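Local coordinates for nonsense-mediated mRNA decay protein 2 (Saccharomyces cerevisiae, PDB 4LUN) that takes part in nonsense-mediated decay of mRNAs carrying premature stop codons, this piece being its N-terminal MIF4G domain, at residues 128-133 and 197-202. Numbering follows the deposited sequence.
Sequences ESERDE and LGFTTT
The edge of the Phe199 ring receives the carboxylate of Glu130, whose CD lies in the ring plane, while CG of Glu133 comes in obliquely. OE1 of Glu130 is within 3.6 Å of Phe199 CZ, and at that edge the carboxylate plane is turned 82° from the ring plane, an approach in which the oxygen probably gains from the weakly positive rim of the ring. Nearer the backbone, Glu130 CB lies 3.8 Å from Phe199 CZ. Glu133 brings its aliphatic part, CG reaching Phe199 CD2 at 3.7 Å, an off-centre CH-pi contact 4.2 Å from CG to the ring centroid. Because CG of Glu133 is anti to the backbone N (chi1 178°) and the chain then bends at chi2, the methylene is offered to the phenyl while the carboxylate turns to a salt bridge with Arg136. Within the all-helical, HEAT-repeat-like MIF4G domain, the ring thus joins the first turn of helix 130-152 to segment 197-202, which lies on helix 201-210, with Leu134 and Ile137 also touching it and Arg291 adding a cation-pi contact. With an alanine here instead of Phe199, CB of Glu130 and CG of Glu133 would probably lose the ring they rest against, opening a gap between that first turn and segment 197-202. Leu197 makes a lesser approach, its CD1 lying 4.2 Å from Glu130 OE2. Ser129 caps helix 130-152, its OG accepting from Asp132 N at 3.1 Å; in segment 197-202, Phe199 O accepts from both the amide and the hydroxyl of Thr202, with OG1 3.0 Å away in the carbonyl plane.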
loop_
_atom_site.group_PDB
_atom_site.type_symbol
_atom_site.label_atom_id
_atom_site.label_comp_id
_atom_site.label_asym_id
_atom_site.label_seq_id
_atom_site.Cartn_x
_atom_site.Cartn_y
_atom_site.Cartn_z
ATOM N N GLU A 128 16.897 13.100 0.425
ATOM C CA GLU A 128 17.690 14.201 -0.119
ATOM C C GLU A 128 16.789 15.362 -0.497
ATOM O O GLU A 128 17.144 16.530 -0.337
ATOM C CB GLU A 128 18.445 13.734 -1.359
ATOM C CG GLU A 128 19.586 12.778 -1.074
ATOM C CD GLU A 128 20.906 13.483 -0.802
ATOM O OE1 GLU A 128 21.463 14.077 -1.749
ATOM O OE2 GLU A 128 21.389 13.438 0.350
ATOM N N SER A 129 15.622 15.017 -1.019
ATOM C CA SER A 129 14.659 15.987 -1.511
ATOM C C SER A 129 13.295 15.604 -0.983
ATOM O O SER A 129 12.828 14.507 -1.250
ATOM C CB SER A 129 14.624 15.929 -3.041
ATOM O OG SER A 129 13.459 16.552 -3.559
ATOM N N GLU A 130 12.645 16.497 -0.254
ATOM C CA GLU A 130 11.328 16.171 0.285
ATOM C C GLU A 130 10.288 16.182 -0.811
ATOM O O GLU A 130 9.248 15.528 -0.715
ATOM C CB GLU A 130 10.958 17.117 1.410
ATOM C CG GLU A 130 11.872 16.945 2.610
ATOM C CD GLU A 130 11.385 17.690 3.826
ATOM O OE1 GLU A 130 10.363 18.397 3.713
ATOM O OE2 GLU A 130 12.026 17.557 4.892
ATOM N N ARG A 131 10.582 16.921 -1.872
ATOM C CA ARG A 131 9.760 16.856 -3.066
ATOM C C ARG A 131 9.755 15.440 -3.637
ATOM O O ARG A 131 8.703 14.890 -3.987
ATOM C CB ARG A 131 10.307 17.844 -4.089
ATOM C CG ARG A 131 9.329 18.217 -5.152
ATOM C CD ARG A 131 9.357 17.285 -6.330
ATOM N NE ARG A 131 8.257 17.659 -7.203
ATOM C CZ ARG A 131 7.870 16.987 -8.273
ATOM N NH1 ARG A 131 8.507 15.881 -8.641
ATOM N NH2 ARG A 131 6.843 17.447 -8.983
ATOM N N ASP A 132 10.935 14.838 -3.718
ATOM C CA ASP A 132 11.043 13.471 -4.187
ATOM C C ASP A 132 10.405 12.495 -3.206
ATOM O O ASP A 132 9.841 11.478 -3.632
ATOM C CB ASP A 132 12.500 13.077 -4.427
ATOM C CG ASP A 132 13.141 13.858 -5.564
ATOM O OD1 ASP A 132 12.405 14.515 -6.332
ATOM O OD2 ASP A 132 14.384 13.802 -5.693
ATOM N N GLU A 133 10.503 12.798 -1.914
ATOM C CA GLU A 133 9.938 11.891 -0.906
ATOM C C GLU A 133 8.426 11.859 -1.022
ATOM O O GLU A 133 7.829 10.802 -0.893
ATOM C CB GLU A 133 10.375 12.269 0.510
ATOM C CG GLU A 133 9.785 11.387 1.613
ATOM C CD GLU A 133 10.133 9.898 1.486
ATOM O OE1 GLU A 133 11.002 9.495 0.675
ATOM O OE2 GLU A 133 9.532 9.108 2.243
ATOM N N LEU A 197 9.803 12.717 10.075
ATOM C CA LEU A 197 9.480 13.759 9.086
ATOM C C LEU A 197 7.986 13.863 8.798
ATOM O O LEU A 197 7.533 14.882 8.282
ATOM C CB LEU A 197 10.294 13.617 7.784
ATOM C CG LEU A 197 11.797 13.846 7.959
ATOM C CD1 LEU A 197 12.498 13.750 6.613
ATOM C CD2 LEU A 197 12.074 15.199 8.625
ATOM N N GLY A 198 7.219 12.832 9.148
ATOM C CA GLY A 198 5.765 12.903 9.058
ATOM C C GLY A 198 5.139 12.467 7.742
ATOM O O GLY A 198 3.914 12.420 7.626
ATOM N N PHE A 199 5.952 12.157 6.740
ATOM C CA PHE A 199 5.386 11.711 5.467
ATOM C C PHE A 199 4.688 10.344 5.561
ATOM O O PHE A 199 3.699 10.082 4.851
ATOM C CB PHE A 199 6.459 11.688 4.364
ATOM C CG PHE A 199 7.065 13.036 4.068
ATOM C CD1 PHE A 199 6.345 13.993 3.378
ATOM C CD2 PHE A 199 8.360 13.335 4.463
ATOM C CE1 PHE A 199 6.900 15.233 3.095
ATOM C CE2 PHE A 199 8.924 14.587 4.182
ATOM C CZ PHE A 199 8.184 15.528 3.503
ATOM N N THR A 200 5.181 9.448 6.414
ATOM C CA THR A 200 4.549 8.127 6.458
ATOM C C THR A 200 3.213 8.145 7.180
ATOM O O THR A 200 2.442 7.193 7.059
ATOM C CB THR A 200 5.432 7.030 7.081
ATOM O OG1 THR A 200 5.560 7.256 8.482
ATOM C CG2 THR A 200 6.805 7.009 6.419
ATOM N N THR A 201 2.926 9.205 7.930
ATOM C CA THR A 201 1.626 9.282 8.602
ATOM C C THR A 201 0.515 9.306 7.551
ATOM O O THR A 201 -0.599 8.846 7.814
ATOM C CB THR A 201 1.483 10.497 9.553
ATOM O OG1 THR A 201 1.628 11.708 8.810
ATOM C CG2 THR A 201 2.499 10.463 10.694
ATOM N N THR A 202 0.804 9.834 6.366
ATOM C CA THR A 202 -0.198 9.844 5.302
ATOM C C THR A 202 -0.446 8.471 4.663
ATOM O O THR A 202 -1.491 8.245 4.047
ATOM C CB THR A 202 0.095 10.906 4.218
ATOM O OG1 THR A 202 1.165 10.460 3.369
ATOM C CG2 THR A 202 0.461 12.232 4.871
#